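Local coordinates for substrate-binding protein (Synechococcus sp., PDB 6WPN) that probably binds a sugar or oligosaccharide in the periplasm as the substrate-binding component of a transport system, at residues G204-D209 with R213-T218; Q392-T397 with L414-Q419; F227-Y232 with I407-A412. All blocks are in the same frame, centred on the assembly; numbering follows the deposited sequence.

Contact 1. Residues G204-D209 with R213-T218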
ATOM      1  N   GLY A 204      -7.232   7.531  14.874  1.00 54.41           N
ATOM      2  CA  GLY A 204      -6.591   7.799  16.147  1.00 50.89           C
ATOM      3  C   GLY A 204      -6.313   6.587  17.009  1.00 55.28           C
ATOM      4  O   GLY A 204      -5.947   6.752  18.179  1.00 52.56           O
ATOM      5  N   VAL A 205      -6.474   5.381  16.477  1.00 58.60           N
ATOM      6  CA  VAL A 205      -6.259   4.166  17.258  1.00 65.17           C
ATOM      7  C   VAL A 205      -4.767   3.881  17.363  1.00 70.97           C
ATOM      8  O   VAL A 205      -4.034   3.949  16.369  1.00 77.87           O
ATOM      9  CB  VAL A 205      -7.003   2.977  16.630  1.00 59.38           C
ATOM     10  CG1 VAL A 205      -6.725   1.694  17.412  1.00 59.00           C
ATOM     11  CG2 VAL A 205      -8.495   3.264  16.555  1.00 51.20           C
ATOM     12  N   SER A 206      -4.316   3.553  18.570  1.00 69.11           N
ATOM     13  CA  SER A 206      -2.956   3.089  18.810  1.00 67.95           C
ATOM     14  C   SER A 206      -2.971   1.567  18.840  1.00 65.24           C
ATOM     15  O   SER A 206      -3.699   0.968  19.637  1.00 66.44           O
ATOM     16  CB  SER A 206      -2.412   3.656  20.120  1.00 83.07           C
ATOM     17  OG  SER A 206      -1.118   3.149  20.394  1.00101.18           O
ATOM     18  N   LEU A 207      -2.176   0.943  17.970  1.00 70.16           N
ATOM     19  CA  LEU A 207      -2.219  -0.510  17.839  1.00 66.16           C
ATOM     20  C   LEU A 207      -1.316  -1.213  18.852  1.00 66.20           C
ATOM     21  O   LEU A 207      -1.782  -2.078  19.601  1.00 61.03           O
ATOM     22  CB  LEU A 207      -1.830  -0.922  16.412  1.00 56.52           C
ATOM     23  CG  LEU A 207      -2.714  -0.438  15.261  1.00 50.55           C
ATOM     24  CD1 LEU A 207      -2.146  -0.902  13.927  1.00 47.83           C
ATOM     25  CD2 LEU A 207      -4.155  -0.901  15.426  1.00 42.65           C
ATOM     26  N   LEU A 208      -0.034  -0.847  18.896  1.00 71.22           N
ATOM     27  CA  LEU A 208       0.944  -1.494  19.758  1.00 70.47           C
ATOM     28  C   LEU A 208       1.672  -0.456  20.598  1.00 74.73           C
ATOM     29  O   LEU A 208       1.898   0.674  20.158  1.00 72.97           O
ATOM     30  CB  LEU A 208       1.982  -2.278  18.943  1.00 75.32           C
ATOM     31  CG  LEU A 208       1.486  -3.315  17.935  1.00 80.19           C
ATOM     32  CD1 LEU A 208       2.662  -3.939  17.198  1.00 80.97           C
ATOM     33  CD2 LEU A 208       0.661  -4.381  18.635  1.00 83.11           C
ATOM     34  N   ASP A 209       2.029  -0.844  21.821  1.00 83.92           N
ATOM     35  CA  ASP A 209       2.888  -0.012  22.646  1.00 97.66           C
ATOM     36  C   ASP A 209       4.342  -0.453  22.499  1.00101.93           C
ATOM     37  O   ASP A 209       4.674  -1.360  21.729  1.00104.55           O
ATOM     38  CB  ASP A 209       2.454  -0.087  24.112  1.00103.37           C
ATOM     39  CG  ASP A 209       2.508  -1.509  24.679  1.00102.04           C
ATOM     40  OD1 ASP A 209       3.043  -2.425  24.017  1.00 97.15           O
ATOM     41  OD2 ASP A 209       2.013  -1.710  25.804  1.00105.52           O
ATOM     42  N   ARG A 213       2.791  -4.988  23.198  1.00 87.61           N
ATOM     43  CA  ARG A 213       1.535  -5.419  23.789  1.00 79.00           C
ATOM     44  C   ARG A 213       0.367  -4.700  23.113  1.00 80.97           C
ATOM     45  O   ARG A 213       0.527  -3.636  22.508  1.00 77.17           O
ATOM     46  CB  ARG A 213       1.535  -5.124  25.291  1.00 74.96           C
ATOM     47  CG  ARG A 213       2.437  -6.028  26.136  1.00 87.14           C
ATOM     48  CD  ARG A 213       2.144  -7.512  25.969  1.00 86.54           C
ATOM     49  NE  ARG A 213       2.668  -8.287  27.094  1.00 88.37           N
ATOM     50  CZ  ARG A 213       3.789  -9.003  27.065  1.00 97.58           C
ATOM     51  NH1 ARG A 213       4.518  -9.056  25.959  1.00 97.99           N
ATOM     52  NH2 ARG A 213       4.180  -9.673  28.146  1.00 92.00           N
ATOM     53  N   ALA A 214      -0.819  -5.299  23.220  1.00 83.95           N
ATOM     54  CA  ALA A 214      -2.011  -4.715  22.611  1.00 79.45           C
ATOM     55  C   ALA A 214      -2.318  -3.359  23.235  1.00 73.83           C
ATOM     56  O   ALA A 214      -2.416  -3.232  24.457  1.00 71.97           O
ATOM     57  CB  ALA A 214      -3.206  -5.655  22.770  1.00 78.13           C
ATOM     58  N   ALA A 215      -2.477  -2.341  22.391  1.00 66.53           N
ATOM     59  CA  ALA A 215      -2.774  -0.994  22.863  1.00 64.14           C
ATOM     60  C   ALA A 215      -4.088  -0.438  22.328  1.00 68.06           C
ATOM     61  O   ALA A 215      -4.396   0.732  22.587  1.00 66.23           O
ATOM     62  CB  ALA A 215      -1.627  -0.046  22.501  1.00 65.71           C
ATOM     63  N   PHE A 216      -4.878  -1.234  21.606  1.00 62.09           N
ATOM     64  CA  PHE A 216      -6.059  -0.720  20.923  1.00 59.07           C
ATOM     65  C   PHE A 216      -7.341  -0.854  21.734  1.00 60.05           C
ATOM     66  O   PHE A 216      -8.398  -0.427  21.259  1.00 67.54           O
ATOM     67  CB  PHE A 216      -6.246  -1.418  19.571  1.00 51.57           C
ATOM     68  CG  PHE A 216      -6.260  -2.916  19.659  1.00 53.84           C
ATOM     69  CD1 PHE A 216      -7.430  -3.595  19.959  1.00 59.17           C
ATOM     70  CD2 PHE A 216      -5.109  -3.646  19.426  1.00 52.09           C
ATOM     71  CE1 PHE A 216      -7.446  -4.973  20.042  1.00 61.27           C
ATOM     72  CE2 PHE A 216      -5.119  -5.026  19.502  1.00 56.63           C
ATOM     73  CZ  PHE A 216      -6.291  -5.689  19.810  1.00 55.85           C
ATOM     74  N   ASN A 217      -7.295  -1.455  22.924  1.00 59.67           N
ATOM     75  CA  ASN A 217      -8.477  -1.524  23.783  1.00 68.88           C
ATOM     76  C   ASN A 217      -8.624  -0.186  24.513  1.00 72.17           C
ATOM     77  O   ASN A 217      -8.456  -0.064  25.727  1.00 80.97           O
ATOM     78  CB  ASN A 217      -8.377  -2.697  24.748  1.00 70.01           C
ATOM     79  CG  ASN A 217      -9.668  -2.939  25.506  1.00 78.59           C
ATOM     80  OD1 ASN A 217     -10.715  -2.381  25.173  1.00 86.72           O
ATOM     81  ND2 ASN A 217      -9.602  -3.783  26.526  1.00 83.61           N
ATOM     82  N   THR A 218      -8.961   0.828  23.736  1.00 72.98           N
ATOM     83  CA  THR A 218      -9.018   2.219  24.157  1.00 72.70           C
ATOM     84  C   THR A 218     -10.327   2.802  23.651  1.00 66.89           C
ATOM     85  O   THR A 218     -11.078   2.129  22.937  1.00 65.96           O
ATOM     86  CB  THR A 218      -7.806   2.991  23.597  1.00 72.13           C
ATOM     87  OG1 THR A 218      -7.715   2.800  22.178  1.00 71.50           O
ATOM     88  CG2 THR A 218      -6.514   2.522  24.262  1.00 71.12           C
TER
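With a chi1 of 60°, Asp209 holds its carboxylate between its own backbone N and carbonyl carbon, a rotation that turns OD1 onto the start of 213-218, where it accepts from Arg213 N at 2.7 Å. The amide comes to the syn side of the carboxylate, tilted 24° from its plane. In return Asp209 N donates to Arg213 O at 3.2 Å, and one residue's backbone is thus gripped at both its N-H and its C=O. The guanidinium of Arg213 leads away and bonds instead to the carbonyl of Trp428 at the C-terminal end. In the connection between helices 195-202 and 219-233 the two runs lie antiparallel, bridged at one point only, Leu208 with Ala214, on either side of a three-residue connection. Ala215 N donates to Leu207 O at 2.9 Å, and the same oxygen lies at the edge of the Phe216 ring, 3.7 Å from CD2. Farther along, Val205 CG1 rests on Phe216 CB at 3.8 Å. Replacing Asp209 by an alanine removes OD1 and would probably leave Arg213 N without this acceptor, the start of 213-218 then being held to residue 209 by the backbone bond to Arg213 O alone. Leu391 of helix 388-403 packs against Leu207, Leu208 and Phe216, while Trp420 of helix 409-427 meets Leu208 and Ala214.

Contact 2. Residues Q392-T397 with L414-Q419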
ATOM      1  N   GLN A 392      -2.951  -7.821  12.267  1.00 44.84           N
ATOM      2  CA  GLN A 392      -4.020  -7.538  11.315  1.00 47.01           C
ATOM      3  C   GLN A 392      -4.996  -8.702  11.219  1.00 53.49           C
ATOM      4  O   GLN A 392      -6.216  -8.501  11.199  1.00 58.18           O
ATOM      5  CB  GLN A 392      -3.433  -7.236   9.938  1.00 50.74           C
ATOM      6  CG  GLN A 392      -4.484  -7.145   8.844  1.00 52.21           C
ATOM      7  CD  GLN A 392      -3.879  -6.896   7.478  1.00 58.88           C
ATOM      8  OE1 GLN A 392      -3.105  -5.960   7.291  1.00 61.00           O
ATOM      9  NE2 GLN A 392      -4.228  -7.738   6.516  1.00 51.52           N
ATOM     10  N   SER A 393      -4.475  -9.927  11.151  1.00 51.75           N
ATOM     11  CA  SER A 393      -5.341 -11.093  11.018  1.00 50.95           C
ATOM     12  C   SER A 393      -6.248 -11.250  12.232  1.00 46.87           C
ATOM     13  O   SER A 393      -7.437 -11.555  12.091  1.00 50.20           O
ATOM     14  CB  SER A 393      -4.496 -12.345  10.801  1.00 42.12           C
ATOM     15  OG  SER A 393      -5.326 -13.480  10.632  1.00 64.21           O
ATOM     16  N   ILE A 394      -5.700 -11.061  13.435  1.00 47.43           N
ATOM     17  CA  ILE A 394      -6.503 -11.194  14.648  1.00 45.63           C
ATOM     18  C   ILE A 394      -7.602 -10.139  14.679  1.00 48.29           C
ATOM     19  O   ILE A 394      -8.755 -10.428  15.020  1.00 49.19           O
ATOM     20  CB  ILE A 394      -5.604 -11.126  15.898  1.00 53.19           C
ATOM     21  CG1 ILE A 394      -4.692 -12.356  15.969  1.00 49.00           C
ATOM     22  CG2 ILE A 394      -6.439 -11.005  17.161  1.00 53.67           C
ATOM     23  CD1 ILE A 394      -3.822 -12.386  17.188  1.00 51.30           C
ATOM     24  N   ILE A 395      -7.262  -8.899  14.333  1.00 43.62           N
ATOM     25  CA  ILE A 395      -8.251  -7.829  14.372  1.00 49.17           C
ATOM     26  C   ILE A 395      -9.326  -8.057  13.313  1.00 49.30           C
ATOM     27  O   ILE A 395     -10.526  -7.984  13.602  1.00 41.36           O
ATOM     28  CB  ILE A 395      -7.567  -6.461  14.204  1.00 45.55           C
ATOM     29  CG1 ILE A 395      -6.656  -6.176  15.402  1.00 48.52           C
ATOM     30  CG2 ILE A 395      -8.609  -5.362  14.031  1.00 41.32           C
ATOM     31  CD1 ILE A 395      -5.894  -4.874  15.293  1.00 43.80           C
ATOM     32  N   TYR A 396      -8.913  -8.373  12.082  1.00 39.98           N
ATOM     33  CA  TYR A 396      -9.889  -8.597  11.017  1.00 48.41           C
ATOM     34  C   TYR A 396     -10.823  -9.759  11.348  1.00 44.42           C
ATOM     35  O   TYR A 396     -12.025  -9.699  11.058  1.00 38.95           O
ATOM     36  CB  TYR A 396      -9.185  -8.858   9.683  1.00 42.94           C
ATOM     37  CG  TYR A 396      -8.580  -7.638   9.014  1.00 39.01           C
ATOM     38  CD1 TYR A 396      -8.293  -6.487   9.735  1.00 40.05           C
ATOM     39  CD2 TYR A 396      -8.331  -7.633   7.648  1.00 41.91           C
ATOM     40  CE1 TYR A 396      -7.741  -5.381   9.122  1.00 38.76           C
ATOM     41  CE2 TYR A 396      -7.787  -6.531   7.019  1.00 38.48           C
ATOM     42  CZ  TYR A 396      -7.495  -5.405   7.760  1.00 46.55           C
ATOM     43  OH  TYR A 396      -6.951  -4.302   7.138  1.00 47.91           O
ATOM     44  N   THR A 397     -10.288 -10.828  11.949  1.00 40.92           N
ATOM     45  CA  THR A 397     -11.112 -11.986  12.291  1.00 41.96           C
ATOM     46  C   THR A 397     -12.154 -11.636  13.343  1.00 49.10           C
ATOM     47  O   THR A 397     -13.326 -12.011  13.215  1.00 52.12           O
ATOM     48  CB  THR A 397     -10.236 -13.140  12.780  1.00 47.11           C
ATOM     49  OG1 THR A 397      -9.387 -13.583  11.714  1.00 55.80           O
ATOM     50  CG2 THR A 397     -11.100 -14.298  13.264  1.00 44.93           C
ATOM     51  N   LEU A 414     -12.164  -7.161  22.945  1.00 55.87           N
ATOM     52  CA  LEU A 414     -11.562  -7.934  24.024  1.00 65.60           C
ATOM     53  C   LEU A 414     -10.913  -9.204  23.493  1.00 65.32           C
ATOM     54  O   LEU A 414      -9.790  -9.544  23.882  1.00 64.41           O
ATOM     55  CB  LEU A 414     -12.610  -8.275  25.081  1.00 64.18           C
ATOM     56  CG  LEU A 414     -11.962  -8.903  26.309  1.00 85.61           C
ATOM     57  CD1 LEU A 414     -11.151  -7.850  27.059  1.00 96.03           C
ATOM     58  CD2 LEU A 414     -12.985  -9.578  27.213  1.00 85.90           C
ATOM     59  N   GLU A 415     -11.600  -9.912  22.592  1.00 65.45           N
ATOM     60  CA  GLU A 415     -11.033 -11.132  22.030  1.00 65.12           C
ATOM     61  C   GLU A 415      -9.760 -10.833  21.254  1.00 58.52           C
ATOM     62  O   GLU A 415      -8.765 -11.555  21.379  1.00 68.61           O
ATOM     63  CB  GLU A 415     -12.053 -11.824  21.124  1.00 66.16           C
ATOM     64  CG  GLU A 415     -13.293 -12.355  21.836  1.00 72.24           C
ATOM     65  CD  GLU A 415     -13.034 -13.633  22.605  1.00 87.64           C
ATOM     66  OE1 GLU A 415     -11.933 -14.205  22.460  1.00 93.35           O
ATOM     67  OE2 GLU A 415     -13.934 -14.064  23.360  1.00 97.06           O
ATOM     68  N   ALA A 416      -9.764  -9.759  20.463  1.00 53.14           N
ATOM     69  CA  ALA A 416      -8.556  -9.382  19.735  1.00 56.09           C
ATOM     70  C   ALA A 416      -7.427  -9.011  20.690  1.00 60.80           C
ATOM     71  O   ALA A 416      -6.280  -9.434  20.503  1.00 64.10           O
ATOM     72  CB  ALA A 416      -8.856  -8.229  18.778  1.00 49.65           C
ATOM     73  N   GLU A 417      -7.735  -8.226  21.722  1.00 61.26           N
ATOM     74  CA  GLU A 417      -6.712  -7.827  22.683  1.00 65.51           C
ATOM     75  C   GLU A 417      -6.099  -9.043  23.369  1.00 68.18           C
ATOM     76  O   GLU A 417      -4.876  -9.143  23.507  1.00 67.46           O
ATOM     77  CB  GLU A 417      -7.309  -6.868  23.714  1.00 62.56           C
ATOM     78  CG  GLU A 417      -6.366  -6.516  24.848  1.00 68.59           C
ATOM     79  CD  GLU A 417      -7.077  -5.855  26.015  1.00 77.06           C
ATOM     80  OE1 GLU A 417      -8.140  -6.364  26.441  1.00 78.36           O
ATOM     81  OE2 GLU A 417      -6.574  -4.820  26.501  1.00 75.15           O
ATOM     82  N   GLN A 418      -6.942  -9.980  23.805  1.00 68.39           N
ATOM     83  CA  GLN A 418      -6.445 -11.144  24.532  1.00 72.51           C
ATOM     84  C   GLN A 418      -5.682 -12.095  23.617  1.00 71.18           C
ATOM     85  O   GLN A 418      -4.668 -12.673  24.024  1.00 63.86           O
ATOM     86  CB  GLN A 418      -7.612 -11.858  25.209  1.00 73.24           C
ATOM     87  CG  GLN A 418      -8.238 -11.046  26.328  1.00 87.75           C
ATOM     88  CD  GLN A 418      -9.573 -11.602  26.780  1.00100.45           C
ATOM     89  OE1 GLN A 418     -10.143 -12.482  26.134  1.00102.56           O
ATOM     90  NE2 GLN A 418     -10.076 -11.098  27.902  1.00106.52           N
ATOM     91  N   GLN A 419      -6.146 -12.265  22.376  1.00 60.49           N
ATOM     92  CA  GLN A 419      -5.434 -13.124  21.434  1.00 62.53           C
ATOM     93  C   GLN A 419      -4.076 -12.542  21.059  1.00 68.78           C
ATOM     94  O   GLN A 419      -3.087 -13.278  20.967  1.00 75.40           O
ATOM     95  CB  GLN A 419      -6.284 -13.367  20.191  1.00 58.87           C
ATOM     96  CG  GLN A 419      -7.471 -14.274  20.449  1.00 62.73           C
ATOM     97  CD  GLN A 419      -8.155 -14.711  19.173  1.00 68.18           C
ATOM     98  OE1 GLN A 419      -7.717 -14.369  18.073  1.00 68.78           O
ATOM     99  NE2 GLN A 419      -9.237 -15.476  19.309  1.00 72.44           N
TER
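Apolar packing between two antiparallel helices defines this contact, in which Ile394 of helix 388-403 lies against Ala416 and Gln419 of helix 409-427 near the C-terminal end of the chain. The local axes approach to 8.9 Å, with their directions 158° apart. The small Ala416 is consistent with this close spacing: its CA comes within 5.6 Å of the CA of Ile395, the nearest CA pair across the two segments. Ile394 does most of the touching, and its two branches divide the work. CG2, anti to the backbone N, reaches the Ala416 backbone, with the carbonyl O at 3.7 Å, and sits 4.0 Å from Ala416 CB. The other branch reaches out until CD1 lies 3.9 Å from Gln419 C. The side chain of Gln419 crosses that of Ile394 at a slant; its CB is 3.8 Å from Ile394 CG2, and its amide oxygen OE1 also lies against this methyl group, an apolar neighbour for a polar atom. Phe216, from the loop before helix 219-233, adds an aromatic side to Ala416. On the far flank of helix 388-403, Tyr396 OH bonds to Ser193 O and Leu197 N, tying that helix to the start of helix 195-202. Packed here through Ile394 against Ala416, the pair consists of two successive antiparallel helices joined by a short connection, an antiparallel helical hairpin.

Contact 3. Residues F227-Y232 with I407-A412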
ATOM      1  N   PHE A 227     -17.505   1.543  14.617  1.00 41.49           N
ATOM      2  CA  PHE A 227     -17.685   2.207  13.332  1.00 40.02           C
ATOM      3  C   PHE A 227     -17.921   1.192  12.221  1.00 46.47           C
ATOM      4  O   PHE A 227     -18.924   1.258  11.500  1.00 48.25           O
ATOM      5  CB  PHE A 227     -16.458   3.073  13.029  1.00 45.50           C
ATOM      6  CG  PHE A 227     -16.511   3.789  11.701  1.00 44.12           C
ATOM      7  CD1 PHE A 227     -15.957   3.214  10.566  1.00 43.19           C
ATOM      8  CD2 PHE A 227     -17.088   5.048  11.596  1.00 49.34           C
ATOM      9  CE1 PHE A 227     -15.991   3.870   9.346  1.00 49.28           C
ATOM     10  CE2 PHE A 227     -17.121   5.716  10.380  1.00 46.66           C
ATOM     11  CZ  PHE A 227     -16.573   5.125   9.251  1.00 47.15           C
ATOM     12  N   TRP A 228     -17.014   0.223  12.092  1.00 46.27           N
ATOM     13  CA  TRP A 228     -17.105  -0.742  11.003  1.00 38.46           C
ATOM     14  C   TRP A 228     -18.204  -1.765  11.249  1.00 40.82           C
ATOM     15  O   TRP A 228     -18.878  -2.197  10.307  1.00 48.61           O
ATOM     16  CB  TRP A 228     -15.752  -1.419  10.813  1.00 42.62           C
ATOM     17  CG  TRP A 228     -14.746  -0.465  10.274  1.00 43.71           C
ATOM     18  CD1 TRP A 228     -13.689   0.082  10.938  1.00 53.91           C
ATOM     19  CD2 TRP A 228     -14.718   0.084   8.956  1.00 40.79           C
ATOM     20  NE1 TRP A 228     -12.995   0.933  10.109  1.00 47.14           N
ATOM     21  CE2 TRP A 228     -13.609   0.949   8.886  1.00 42.97           C
ATOM     22  CE3 TRP A 228     -15.526  -0.074   7.824  1.00 40.28           C
ATOM     23  CZ2 TRP A 228     -13.284   1.647   7.728  1.00 41.61           C
ATOM     24  CZ3 TRP A 228     -15.202   0.621   6.679  1.00 35.16           C
ATOM     25  CH2 TRP A 228     -14.091   1.469   6.639  1.00 38.54           C
ATOM     26  N   THR A 229     -18.411  -2.160  12.506  1.00 47.45           N
ATOM     27  CA  THR A 229     -19.489  -3.090  12.815  1.00 44.50           C
ATOM     28  C   THR A 229     -20.841  -2.496  12.436  1.00 51.37           C
ATOM     29  O   THR A 229     -21.646  -3.137  11.750  1.00 49.55           O
ATOM     30  CB  THR A 229     -19.465  -3.446  14.302  1.00 51.44           C
ATOM     31  OG1 THR A 229     -18.219  -4.075  14.622  1.00 51.82           O
ATOM     32  CG2 THR A 229     -20.612  -4.394  14.641  1.00 41.64           C
ATOM     33  N   ASP A 230     -21.090  -1.252  12.851  1.00 49.75           N
ATOM     34  CA  ASP A 230     -22.380  -0.618  12.593  1.00 53.07           C
ATOM     35  C   ASP A 230     -22.601  -0.378  11.102  1.00 46.37           C
ATOM     36  O   ASP A 230     -23.723  -0.524  10.606  1.00 47.44           O
ATOM     37  CB  ASP A 230     -22.474   0.700  13.365  1.00 54.27           C
ATOM     38  CG  ASP A 230     -22.484   0.497  14.871  1.00 65.84           C
ATOM     39  OD1 ASP A 230     -22.873  -0.599  15.332  1.00 72.61           O
ATOM     40  OD2 ASP A 230     -22.106   1.442  15.600  1.00 71.74           O
ATOM     41  N   LEU A 231     -21.550  -0.013  10.369  1.00 39.04           N
ATOM     42  CA  LEU A 231     -21.696   0.164   8.927  1.00 41.04           C
ATOM     43  C   LEU A 231     -22.161  -1.129   8.267  1.00 47.68           C
ATOM     44  O   LEU A 231     -23.090  -1.127   7.452  1.00 54.46           O
ATOM     45  CB  LEU A 231     -20.378   0.637   8.313  1.00 35.24           C
ATOM     46  CG  LEU A 231     -20.008   2.116   8.447  1.00 40.99           C
ATOM     47  CD1 LEU A 231     -18.728   2.402   7.686  1.00 41.60           C
ATOM     48  CD2 LEU A 231     -21.122   3.007   7.953  1.00 46.49           C
ATOM     49  N   TYR A 232     -21.545  -2.253   8.636  1.00 51.77           N
ATOM     50  CA  TYR A 232     -21.911  -3.520   8.015  1.00 39.22           C
ATOM     51  C   TYR A 232     -23.316  -3.946   8.418  1.00 39.90           C
ATOM     52  O   TYR A 232     -24.109  -4.378   7.572  1.00 45.68           O
ATOM     53  CB  TYR A 232     -20.905  -4.607   8.392  1.00 38.61           C
ATOM     54  CG  TYR A 232     -21.080  -5.861   7.574  1.00 40.30           C
ATOM     55  CD1 TYR A 232     -20.495  -5.978   6.318  1.00 38.70           C
ATOM     56  CD2 TYR A 232     -21.863  -6.909   8.032  1.00 41.96           C
ATOM     57  CE1 TYR A 232     -20.659  -7.115   5.558  1.00 38.26           C
ATOM     58  CE2 TYR A 232     -22.036  -8.052   7.273  1.00 40.00           C
ATOM     59  CZ  TYR A 232     -21.431  -8.147   6.038  1.00 38.71           C
ATOM     60  OH  TYR A 232     -21.595  -9.279   5.282  1.00 44.12           O
ATOM     61  N   ILE A 407     -20.937 -11.726  17.702  1.00 57.71           N
ATOM     62  CA  ILE A 407     -20.565 -11.122  18.975  1.00 58.10           C
ATOM     63  C   ILE A 407     -20.741  -9.611  18.847  1.00 60.47           C
ATOM     64  O   ILE A 407     -20.938  -9.076  17.755  1.00 50.71           O
ATOM     65  CB  ILE A 407     -19.115 -11.460  19.393  1.00 51.13           C
ATOM     66  CG1 ILE A 407     -18.123 -10.974  18.332  1.00 53.65           C
ATOM     67  CG2 ILE A 407     -18.940 -12.954  19.613  1.00 52.58           C
ATOM     68  CD1 ILE A 407     -16.684 -11.266  18.672  1.00 49.87           C
ATOM     69  N   SER A 408     -20.663  -8.923  19.983  1.00 50.60           N
ATOM     70  CA  SER A 408     -20.709  -7.471  19.988  1.00 49.87           C
ATOM     71  C   SER A 408     -19.349  -6.888  19.599  1.00 54.55           C
ATOM     72  O   SER A 408     -18.327  -7.585  19.570  1.00 53.12           O
ATOM     73  CB  SER A 408     -21.115  -6.947  21.360  1.00 52.00           C
ATOM     74  OG  SER A 408     -20.036  -7.067  22.260  1.00 53.64           O
ATOM     75  N   SER A 409     -19.351  -5.582  19.305  1.00 51.59           N
ATOM     76  CA  SER A 409     -18.123  -4.885  18.930  1.00 49.60           C
ATOM     77  C   SER A 409     -17.096  -4.918  20.054  1.00 52.53           C
ATOM     78  O   SER A 409     -15.919  -5.217  19.824  1.00 54.65           O
ATOM     79  CB  SER A 409     -18.437  -3.433  18.561  1.00 59.45           C
ATOM     80  OG  SER A 409     -19.419  -3.348  17.547  1.00 70.44           O
ATOM     81  N   ASP A 410     -17.522  -4.589  21.279  1.00 55.06           N
ATOM     82  CA  ASP A 410     -16.613  -4.640  22.419  1.00 54.32           C
ATOM     83  C   ASP A 410     -16.122  -6.055  22.665  1.00 56.98           C
ATOM     84  O   ASP A 410     -14.984  -6.253  23.104  1.00 60.87           O
ATOM     85  CB  ASP A 410     -17.282  -4.082  23.676  1.00 76.46           C
ATOM     86  CG  ASP A 410     -17.640  -2.615  23.543  1.00 92.63           C
ATOM     87  OD1 ASP A 410     -16.998  -1.921  22.726  1.00 97.39           O
ATOM     88  OD2 ASP A 410     -18.544  -2.153  24.274  1.00 95.95           O
ATOM     89  N   GLN A 411     -16.977  -7.047  22.411  1.00 60.30           N
ATOM     90  CA  GLN A 411     -16.558  -8.435  22.545  1.00 60.25           C
ATOM     91  C   GLN A 411     -15.439  -8.751  21.559  1.00 55.33           C
ATOM     92  O   GLN A 411     -14.490  -9.464  21.892  1.00 54.81           O
ATOM     93  CB  GLN A 411     -17.757  -9.353  22.309  1.00 74.29           C
ATOM     94  CG  GLN A 411     -17.581 -10.778  22.779  1.00 91.35           C
ATOM     95  CD  GLN A 411     -17.594 -10.883  24.289  1.00103.84           C
ATOM     96  OE1 GLN A 411     -18.120 -10.006  24.977  1.00110.26           O
ATOM     97  NE2 GLN A 411     -17.029 -11.968  24.815  1.00104.11           N
ATOM     98  N   ALA A 412     -15.524  -8.203  20.345  1.00 58.00           N
ATOM     99  CA  ALA A 412     -14.445  -8.384  19.377  1.00 60.48           C
ATOM    100  C   ALA A 412     -13.155  -7.733  19.861  1.00 56.62           C
ATOM    101  O   ALA A 412     -12.071  -8.316  19.742  1.00 52.66           O
ATOM    102  CB  ALA A 412     -14.858  -7.818  18.016  1.00 46.99           C
TER
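Ser409, in the first turn of helix 409-427, meets Thr229 of helix 219-233, and the residues ahead of it prepare that meeting. Ile407 is still in the connection from helix 388-403, just ahead of the N-cap. Ser408, whose side chain points away from 227-232, takes the N-cap position and spends its hydroxyl on the helix start: OG accepts from Gln411 N at 3.1 Å with an angle of 152° at the hydrogen. Ser409 then turns its side chain toward the neighbouring helix. Its OG, anti to the carbonyl carbon (chi1 -55°), lies 3.2 Å from Thr229 OG1 and equally near Thr229 CB, with the methyl CG2 at 3.3 Å. The one oxygen thus sits close to both branches of the threonine. This is an N-capped helix start laid beside the C-terminal half of helix 219-233, joining two elements far apart in sequence. Thr229 OG1 is hydrogen-bonded to Phe225 O within its own helix, while Leu399 and Ala402 of helix 388-403 also touch the threonine. Beyond Ser409, Asp410 leans on Arg222 of helix 219-233, and Ala412, one turn after Ser408, packs on Phe225; its N donates to Ser408 O at 3.0 Å.

The three contacts lie on one side of the chain's centre, their own centres about 21 to 25 Å from it, none in the deep core; their touching residues mix buried ones such as Phe216, Ala416 and Thr229 with partly exposed ones such as Ser409. Contact 1 is held by backbone bonds and a carboxylate within a loop, contact 2 by apolar helix packing; in contact 3 two small hydroxyl side chains meet at the start of a helix. Contacts 2 and 3 share helix 409-427 and pair it with different helices. Contact 1 touches contact 2 directly: Phe216 CZ packs 3.5 Å from Glu417 N, and Asn217 ND2 probably bonds to Glu417 OE2. Contacts 1 and 3 stay about 6 Å apart at their nearest atoms.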